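Local coordinates for probable enoyl-CoA hydratase/isomerase (Pseudomonas aeruginosa PA14, PDB 5WYB), which probably acts as a hydro-lyase of the enoyl-CoA hydratase/isomerase (crotonase) family, a family that typically works on acyl-CoA thioesters, at residues P35-W40 against F74-D79; I133-R138 against Q193-G198; M142-A147 against R172-N177. The protein carries 1 engineered substitution. All coordinates share one frame; numbering follows the deposited sequence.

Contact 1: residues P35-W40 against F74-D79; sequences PPANTW and FSAGAD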
loop_
_atom_site.group_PDB
_atom_site.type_symbol
_atom_site.label_atom_id
_atom_site.label_comp_id
_atom_site.label_asym_id
_atom_site.label_seq_id
_atom_site.Cartn_x
_atom_site.Cartn_y
_atom_site.Cartn_z
ATOM N N PRO A 35 33.712 -9.235 -24.847
ATOM C CA PRO A 35 34.522 -10.353 -24.342
ATOM C C PRO A 35 35.410 -10.063 -23.154
ATOM O O PRO A 35 35.744 -8.943 -22.937
ATOM C CB PRO A 35 35.347 -10.754 -25.550
ATOM C CG PRO A 35 34.543 -10.322 -26.712
ATOM C CD PRO A 35 34.177 -8.972 -26.274
ATOM N N PRO A 36 35.793 -11.083 -22.429
ATOM C CA PRO A 36 35.400 -12.445 -22.728
ATOM C C PRO A 36 34.088 -12.924 -22.132
ATOM O O PRO A 36 33.544 -13.869 -22.613
ATOM C CB PRO A 36 36.464 -13.216 -22.012
ATOM C CG PRO A 36 36.584 -12.463 -20.763
ATOM C CD PRO A 36 36.514 -11.027 -21.160
ATOM N N ALA A 37 33.620 -12.283 -21.082
ATOM C CA ALA A 37 32.428 -12.700 -20.359
ATOM C C ALA A 37 31.102 -11.982 -20.530
ATOM O O ALA A 37 30.262 -12.156 -19.713
ATOM C CB ALA A 37 32.744 -12.840 -18.899
ATOM N N ASN A 38 30.946 -11.167 -21.548
ATOM C CA ASN A 38 29.708 -10.428 -21.824
ATOM C C ASN A 38 29.271 -9.603 -20.623
ATOM O O ASN A 38 28.124 -9.443 -20.335
ATOM C CB ASN A 38 28.615 -11.330 -22.328
ATOM C CG ASN A 38 28.867 -11.833 -23.720
ATOM O OD1 ASN A 38 29.688 -11.325 -24.438
ATOM N ND2 ASN A 38 28.149 -12.829 -24.092
ATOM N N THR A 39 30.253 -9.105 -19.931
ATOM C CA THR A 39 30.090 -8.319 -18.758
ATOM C C THR A 39 29.447 -6.933 -19.001
ATOM O O THR A 39 29.571 -6.388 -20.042
ATOM C CB THR A 39 31.457 -8.243 -18.105
ATOM O OG1 THR A 39 31.322 -8.340 -16.713
ATOM C CG2 THR A 39 32.227 -7.021 -18.498
ATOM N N TRP A 40 28.750 -6.399 -18.020
ATOM C CA TRP A 40 28.128 -5.069 -18.158
ATOM C C TRP A 40 28.999 -3.976 -17.588
ATOM O O TRP A 40 29.486 -4.066 -16.493
ATOM C CB TRP A 40 26.761 -4.981 -17.471
ATOM C CG TRP A 40 25.668 -5.759 -18.079
ATOM C CD1 TRP A 40 25.239 -6.945 -17.689
ATOM C CD2 TRP A 40 24.850 -5.375 -19.151
ATOM N NE1 TRP A 40 24.229 -7.355 -18.443
ATOM C CE2 TRP A 40 23.960 -6.402 -19.365
ATOM C CE3 TRP A 40 24.799 -4.272 -19.967
ATOM C CZ2 TRP A 40 23.032 -6.369 -20.342
ATOM C CZ3 TRP A 40 23.894 -4.237 -20.921
ATOM C CH2 TRP A 40 23.014 -5.280 -21.115
ATOM N N PHE A 74 26.172 -15.769 -21.178
ATOM C CA PHE A 74 25.093 -14.812 -21.379
ATOM C C PHE A 74 25.538 -13.450 -20.856
ATOM O O PHE A 74 25.679 -12.498 -21.628
ATOM C CB PHE A 74 23.811 -15.291 -20.688
ATOM C CG PHE A 74 22.664 -14.329 -20.805
ATOM C CD1 PHE A 74 21.820 -14.369 -21.897
ATOM C CD2 PHE A 74 22.434 -13.382 -19.822
ATOM C CE1 PHE A 74 20.769 -13.486 -22.010
ATOM C CE2 PHE A 74 21.387 -12.492 -19.930
ATOM C CZ PHE A 74 20.552 -12.544 -21.025
ATOM N N SER A 75 25.787 -13.360 -19.550
ATOM C CA SER A 75 26.468 -12.212 -18.972
ATOM C C SER A 75 26.995 -12.591 -17.597
ATOM O O SER A 75 26.274 -13.186 -16.793
ATOM C CB SER A 75 25.531 -11.003 -18.884
ATOM O OG SER A 75 26.133 -9.944 -18.163
ATOM N N ALA A 76 28.252 -12.250 -17.337
ATOM C CA ALA A 76 28.885 -12.510 -16.054
ATOM C C ALA A 76 28.635 -11.402 -15.044
ATOM O O ALA A 76 29.312 -11.357 -14.012
ATOM C CB ALA A 76 30.388 -12.710 -16.242
ATOM N N GLY A 77 27.697 -10.504 -15.322
ATOM C CA GLY A 77 27.343 -9.478 -14.366
ATOM C C GLY A 77 28.071 -8.167 -14.557
ATOM O O GLY A 77 28.287 -7.720 -15.687
ATOM N N ALA A 78 28.459 -7.542 -13.453
ATOM C CA ALA A 78 29.067 -6.225 -13.521
ATOM C C ALA A 78 30.559 -6.336 -13.779
ATOM O O ALA A 78 31.250 -7.162 -13.180
ATOM C CB ALA A 78 28.819 -5.451 -12.228
ATOM N N ASP A 79 31.047 -5.495 -14.686
ATOM C CA ASP A 79 32.478 -5.354 -14.901
ATOM C C ASP A 79 33.182 -5.059 -13.580
ATOM O O ASP A 79 32.603 -4.477 -12.661
ATOM C CB ASP A 79 32.736 -4.227 -15.902
ATOM C CG ASP A 79 33.877 -4.530 -16.830
ATOM O OD1 ASP A 79 34.168 -5.721 -17.001
ATOM O OD2 ASP A 79 34.477 -3.593 -17.394
#
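Gly77 O accepts two donors from the facing loop. The backbone bond from Trp40 N is short, 2.7 Å to Gly77 O, and nearly straight, 174° at the hydrogen. Thr39 OG1 donates the second, longer bond, 3.3 Å to Gly77 O, from above the carbonyl plane, 66° out of it, so it does not use a lone-pair direction. Next along the chain, Asp79 N returns a bond to Trp40 O at 2.8 Å; with the Trp40 N bond it frames a single backbone bridge between Trp40 and Ala78.

At the other end the loops are joined by Ala76 N, which reaches Ala37 O at 3.1 Å, while the methyls Ala37 CB and Ala76 CB meet at 3.6 Å. Ser75 OG bonds both to the facing loop and within its own loop. With chi1 at 172°, the hydroxyl stands opposite its own backbone N and lands on the facing loop, donating to Asn38 O (Ser75 OG to Asn38 O 3.0 Å). The same Ser75 OG accepts from Gly77 N at 3.3 Å, an ST turn that ties Ser75 to Gly77, whose O faces Trp40 N. It also lies obliquely against the indole, 3.2 Å from Trp40 CD1, whereas Gly77 O sits at the ring edge.

In the second shell, Phe102 meets the Trp40 ring edge-to-face and Leu45 and Leu48 of helix 42-56 also pack on it; Asn38 ND2 is bonded to Gln69 O, and Ser75 makes backbone bonds to Tyr119 and Met121. A bound methylpentanediol, probably from the crystallisation liquor, lies beside the Ala78 side chain. In crotonase-fold relatives, the loop equivalent to 74-79 supplies a backbone NH of the oxyanion hole, and the arrangement here is consistent with that site.

Contact 2: residues I133-R138 against Q193-G198; sequences IRIAER and QVVDSG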
loop_
_atom_site.group_PDB
_atom_site.type_symbol
_atom_site.label_atom_id
_atom_site.label_comp_id
_atom_site.label_asym_id
_atom_site.label_seq_id
_atom_site.Cartn_x
_atom_site.Cartn_y
_atom_site.Cartn_z
ATOM N N ILE A 133 10.304 -12.787 -20.408
ATOM C CA ILE A 133 10.376 -14.243 -20.460
ATOM C C ILE A 133 11.831 -14.670 -20.582
ATOM O O ILE A 133 12.652 -13.994 -21.213
ATOM C CB ILE A 133 9.535 -14.807 -21.627
ATOM C CG1 ILE A 133 8.096 -14.284 -21.552
ATOM C CG2 ILE A 133 9.539 -16.328 -21.613
ATOM C CD1 ILE A 133 7.296 -14.486 -22.816
ATOM N N ARG A 134 12.155 -15.804 -19.969
ATOM C CA ARG A 134 13.499 -16.358 -19.994
ATOM C C ARG A 134 13.481 -17.737 -20.639
ATOM O O ARG A 134 12.640 -18.574 -20.304
ATOM C CB ARG A 134 14.071 -16.431 -18.582
ATOM C CG ARG A 134 14.441 -15.077 -18.006
ATOM C CD ARG A 134 14.146 -15.029 -16.524
ATOM N NE ARG A 134 12.716 -15.160 -16.288
ATOM C CZ ARG A 134 11.855 -14.154 -16.379
ATOM N NH1 ARG A 134 12.285 -12.940 -16.691
ATOM N NH2 ARG A 134 10.564 -14.362 -16.162
ATOM N N ILE A 135 14.403 -17.955 -21.573
ATOM C CA ILE A 135 14.614 -19.245 -22.227
ATOM C C ILE A 135 16.074 -19.611 -22.027
ATOM O O ILE A 135 16.964 -18.888 -22.492
ATOM C CB ILE A 135 14.274 -19.205 -23.724
ATOM C CG1 ILE A 135 12.802 -18.860 -23.929
ATOM C CG2 ILE A 135 14.596 -20.538 -24.379
ATOM C CD1 ILE A 135 12.430 -18.703 -25.376
ATOM N N ALA A 136 16.322 -20.716 -21.334
ATOM C CA ALA A 136 17.665 -21.110 -20.937
ATOM C C ALA A 136 18.091 -22.384 -21.654
ATOM O O ALA A 136 17.284 -23.290 -21.867
ATOM C CB ALA A 136 17.749 -21.326 -19.427
ATOM N N GLU A 137 19.364 -22.473 -21.973
ATOM C CA GLU A 137 20.000 -23.628 -22.535
ATOM C C GLU A 137 20.279 -24.576 -21.374
ATOM O O GLU A 137 20.476 -24.147 -20.275
ATOM C CB GLU A 137 21.266 -23.266 -23.301
ATOM C CG GLU A 137 21.036 -23.014 -24.781
ATOM C CD GLU A 137 22.129 -22.229 -25.479
ATOM O OE1 GLU A 137 23.268 -22.367 -25.103
ATOM O OE2 GLU A 137 21.842 -21.487 -26.404
ATOM N N ARG A 138 20.341 -25.864 -21.650
ATOM C CA ARG A 138 20.502 -26.897 -20.649
ATOM C C ARG A 138 21.708 -26.737 -19.790
ATOM O O ARG A 138 21.624 -26.909 -18.621
ATOM C CB ARG A 138 20.543 -28.263 -21.314
ATOM C CG ARG A 138 19.226 -28.975 -21.433
ATOM C CD ARG A 138 19.339 -30.348 -22.122
ATOM N NE ARG A 138 20.582 -30.988 -21.783
ATOM C CZ ARG A 138 21.622 -31.091 -22.590
ATOM N NH1 ARG A 138 21.565 -30.620 -23.816
ATOM N NH2 ARG A 138 22.705 -31.664 -22.160
ATOM N N GLN A 193 11.197 -21.835 -20.121
ATOM C CA GLN A 193 11.429 -22.868 -21.119
ATOM C C GLN A 193 12.900 -23.250 -21.109
ATOM O O GLN A 193 13.766 -22.371 -21.141
ATOM C CB GLN A 193 11.011 -22.399 -22.518
ATOM C CG GLN A 193 11.134 -23.486 -23.573
ATOM C CD GLN A 193 10.882 -22.995 -24.986
ATOM O OE1 GLN A 193 10.836 -21.796 -25.243
ATOM N NE2 GLN A 193 10.717 -23.930 -25.915
ATOM N N VAL A 194 13.175 -24.560 -21.064
ATOM C CA VAL A 194 14.529 -25.089 -21.204
ATOM C C VAL A 194 14.678 -25.679 -22.593
ATOM O O VAL A 194 13.744 -26.275 -23.145
ATOM C CB VAL A 194 14.858 -26.135 -20.124
ATOM C CG1 VAL A 194 16.310 -26.574 -20.240
ATOM C CG2 VAL A 194 14.601 -25.561 -18.750
ATOM N N VAL A 195 15.795 -25.436 -23.222
ATOM C CA VAL A 195 16.099 -25.872 -24.581
ATOM C C VAL A 195 17.504 -26.394 -24.656
ATOM O O VAL A 195 18.258 -26.262 -23.757
ATOM C CB VAL A 195 15.959 -24.816 -25.668
ATOM C CG1 VAL A 195 14.561 -24.341 -25.855
ATOM C CG2 VAL A 195 16.989 -23.722 -25.539
ATOM N N ASP A 196 17.849 -27.013 -25.751
ATOM C CA ASP A 196 19.154 -27.648 -25.841
ATOM C C ASP A 196 20.227 -26.616 -26.189
ATOM O O ASP A 196 19.936 -25.483 -26.573
ATOM C CB ASP A 196 19.131 -28.779 -26.870
ATOM C CG ASP A 196 20.285 -29.745 -26.704
ATOM O OD1 ASP A 196 20.786 -29.899 -25.567
ATOM O OD2 ASP A 196 20.685 -30.350 -27.723
ATOM N N SER A 197 21.485 -27.034 -26.047
ATOM C CA SER A 197 22.622 -26.152 -26.284
ATOM C C SER A 197 22.571 -25.545 -27.677
ATOM O O SER A 197 22.452 -26.258 -28.678
ATOM C CB SER A 197 23.930 -26.917 -26.107
ATOM O OG SER A 197 24.021 -27.464 -24.807
ATOM N N GLY A 198 22.679 -24.221 -27.735
ATOM C CA GLY A 198 22.653 -23.512 -28.992
ATOM C C GLY A 198 21.276 -23.237 -29.530
ATOM O O GLY A 198 21.157 -22.780 -30.670
#
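Ile135 holds CG1 anti to its carbonyl carbon (chi1 -62°) and Gln193 holds CG anti to its backbone N (chi1 -175°), staying extended beyond it, and the two side chains lie alongside, pointing the same way. Ile135 CD1 thereby comes to lie 3.5 Å from Gln193 OE1, an apolar methyl beside an amide oxygen. On the same sheet face, Ile135 CG2 meets Val195 CG1 at 4.1 Å, and Ala203 of helix 200-211 packs against both residues.

The pairing is parallel, with the strand axes 28° apart. Ala136 uses both its backbone groups: Ala136 N donates to Gln193 O at 3.1 Å, and Ala136 O accepts from Val195 N at 2.9 Å. Arg138 N continues the ladder with a weak bond to Val195 O. Ala136 and Val194 point to the opposite face, where Ala182 of helix 182-188 touches both.

Around the C-terminal end of strand 133-137 the contact turns polar. Glu137 CG passes 3.2 Å from Asp196 O on the way to Gly198, whose N lies close to both carboxylate oxygens at an angle too poor for bonding. The carboxylate is bonded instead to Gln139 NE2, with a weak bond from Ala200 N. Arg138 and Asp196 lie side by side as oppositely charged partners, but NH1 and OD1 are too close in the model for the salt bridge to be more than doubtful. Chemically, the sheet edge is held by main-chain bonds, and the weak Ala200 bond at the start of helix 200-211 would tend to favour a negatively charged Glu137.

Contact 3: residues M142-A147 against R172-N177; sequences MALPEA and RMILCN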
loop_
_atom_site.group_PDB
_atom_site.type_symbol
_atom_site.label_atom_id
_atom_site.label_comp_id
_atom_site.label_asym_id
_atom_site.label_seq_id
_atom_site.Cartn_x
_atom_site.Cartn_y
_atom_site.Cartn_z
ATOM N N MET A 142 23.051 -20.060 -13.393
ATOM C CA MET A 142 22.633 -18.734 -12.968
ATOM C C MET A 142 22.789 -18.606 -11.464
ATOM O O MET A 142 22.531 -19.560 -10.727
ATOM C CB MET A 142 21.186 -18.479 -13.370
ATOM C CG MET A 142 20.958 -18.527 -14.858
ATOM S SD MET A 142 19.304 -19.103 -15.235
ATOM C CE MET A 142 19.531 -20.873 -15.108
ATOM N N ALA A 143 23.214 -17.430 -11.008
ATOM C CA ALA A 143 23.339 -17.185 -9.577
ATOM C C ALA A 143 23.427 -15.686 -9.322
ATOM O O ALA A 143 23.580 -14.880 -10.243
ATOM C CB ALA A 143 24.556 -17.893 -8.986
ATOM N N LEU A 144 23.337 -15.332 -8.040
ATOM C CA LEU A 144 23.542 -13.970 -7.552
ATOM C C LEU A 144 24.542 -14.078 -6.411
ATOM O O LEU A 144 24.157 -14.237 -5.244
ATOM C CB LEU A 144 22.234 -13.330 -7.102
ATOM C CG LEU A 144 21.175 -13.094 -8.178
ATOM C CD1 LEU A 144 19.931 -12.481 -7.570
ATOM C CD2 LEU A 144 21.717 -12.214 -9.297
ATOM N N PRO A 145 25.833 -14.012 -6.711
ATOM C CA PRO A 145 26.847 -14.310 -5.694
ATOM C C PRO A 145 27.439 -13.082 -5.025
ATOM O O PRO A 145 28.581 -13.126 -4.561
ATOM C CB PRO A 145 27.917 -15.044 -6.507
ATOM C CG PRO A 145 27.864 -14.351 -7.832
ATOM C CD PRO A 145 26.416 -13.961 -8.061
ATOM N N GLU A 146 26.714 -11.971 -5.037
ATOM C CA GLU A 146 27.214 -10.718 -4.497
ATOM C C GLU A 146 27.539 -10.741 -3.023
ATOM O O GLU A 146 28.513 -10.206 -2.641
ATOM C CB GLU A 146 26.367 -9.511 -4.922
ATOM C CG GLU A 146 24.985 -9.841 -5.403
ATOM C CD GLU A 146 24.891 -10.215 -6.842
ATOM O OE1 GLU A 146 24.136 -11.092 -7.115
ATOM O OE2 GLU A 146 25.531 -9.624 -7.683
ATOM N N ALA A 147 26.727 -11.396 -2.226
ATOM C CA ALA A 147 26.994 -11.523 -0.800
ATOM C C ALA A 147 28.327 -12.196 -0.509
ATOM O O ALA A 147 28.839 -12.068 0.606
ATOM C CB ALA A 147 25.869 -12.302 -0.123
ATOM N N ARG A 172 18.191 -19.034 -1.022
ATOM C CA ARG A 172 19.063 -20.140 -1.213
ATOM C C ARG A 172 20.134 -19.656 -2.190
ATOM O O ARG A 172 21.275 -19.945 -2.013
ATOM C CB ARG A 172 18.342 -21.358 -1.724
ATOM C CG ARG A 172 18.711 -22.577 -0.976
ATOM C CD ARG A 172 18.276 -23.836 -1.652
ATOM N NE ARG A 172 19.391 -24.723 -1.830
ATOM C CZ ARG A 172 19.282 -26.002 -2.083
ATOM N NH1 ARG A 172 18.107 -26.556 -2.171
ATOM N NH2 ARG A 172 20.362 -26.709 -2.229
ATOM N N MET A 173 19.746 -18.876 -3.186
ATOM C CA MET A 173 20.692 -18.396 -4.188
ATOM C C MET A 173 21.522 -17.220 -3.672
ATOM O O MET A 173 22.738 -17.170 -3.890
ATOM C CB MET A 173 19.944 -18.020 -5.469
ATOM C CG MET A 173 19.425 -19.221 -6.237
ATOM S SD MET A 173 18.528 -18.814 -7.741
ATOM C CE MET A 173 19.836 -18.250 -8.815
ATOM N N ILE A 174 20.886 -16.262 -2.990
ATOM C CA ILE A 174 21.576 -15.028 -2.605
ATOM C C ILE A 174 22.290 -15.191 -1.271
ATOM O O ILE A 174 23.469 -14.850 -1.128
ATOM C CB ILE A 174 20.582 -13.852 -2.544
ATOM C CG1 ILE A 174 19.997 -13.557 -3.922
ATOM C CG2 ILE A 174 21.265 -12.626 -1.983
ATOM C CD1 ILE A 174 18.689 -12.827 -3.846
ATOM N N LEU A 175 21.571 -15.686 -0.265
ATOM C CA LEU A 175 22.117 -15.747 1.086
ATOM C C LEU A 175 23.049 -16.938 1.260
ATOM O O LEU A 175 23.974 -16.893 2.079
ATOM C CB LEU A 175 20.974 -15.797 2.099
ATOM C CG LEU A 175 20.494 -14.473 2.701
ATOM C CD1 LEU A 175 20.617 -13.295 1.731
ATOM C CD2 LEU A 175 19.069 -14.613 3.168
ATOM N N CYS A 176 22.831 -18.010 0.501
ATOM C CA CYS A 176 23.676 -19.191 0.591
ATOM C C CYS A 176 24.660 -19.309 -0.563
ATOM O O CYS A 176 25.501 -20.214 -0.542
ATOM C CB CYS A 176 22.817 -20.456 0.660
ATOM S SG CYS A 176 21.671 -20.493 2.054
ATOM N N ASN A 177 24.578 -18.426 -1.557
ATOM C CA ASN A 177 25.481 -18.399 -2.704
ATOM C C ASN A 177 25.398 -19.665 -3.555
ATOM O O ASN A 177 26.348 -20.001 -4.264
ATOM C CB ASN A 177 26.930 -18.156 -2.259
ATOM C CG ASN A 177 27.831 -17.734 -3.403
ATOM O OD1 ASN A 177 27.358 -17.421 -4.493
ATOM N ND2 ASN A 177 29.137 -17.730 -3.158
#
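Asn177 OD1 is the polar atom nearest the opposing segment, 3.2 Å from Pro145 CB and 3.4 Å from Pro145 CA; no hydrogen bond joins the two segments. The contact belongs to the crotonase fold, where the loop and 3-10 segment after strand 141-143 of the three-stranded sheet meet the last part of helix 167-174 and the residues after it. Asn177, with positive phi (63°), is the first residue to leave helical geometry, and its chi1 of -164° turns the amide away from its own N and towards Pro145.

Inside, the fit is apolar. Leu144 and Ile174 lie side by side and point the same way, with Leu144 CD1 3.8 Å from Ile174 CG1; Leu161 of helix 157-165 packs against both. Ala147 points its methyl at the backbone of Ile174, its CB 3.6 Å from Ile174 O.

A third subunit also packs here, its Ile222 on Ile174 and its Gln214 on Asn177, and Ala147 makes backbone hydrogen bonds to it. At the strand end, Met173 bends at chi3 and sets its terminal methyl against the main chain, CE being 3.6 Å from Met142 O and 3.7 Å from Ala143 CA.

Overall arrangement
All three contacts lie within the crotonase-like part of the chain. Contact 1 closes first, between loops that follow strands 27-32 and 63-68 of the six-stranded sheet. Contact 2 then pairs strands 133-137 and 193-195 at one border of that sheet. Contact 3, between the strand 141-143 region of the separate three-stranded sheet and helix 167-174 with what follows it, is nested inside the loop contact 2 closes. The centres of contacts 1 and 2 are about 19 Å apart, those of contacts 1 and 3 about 17 Å, and those of contacts 2 and 3 about 21 Å. Contacts 2 and 3 each touch another subunit, whereas contact 1 touches none, so loop pairing is internal while the others also help pack the six-chain assembly.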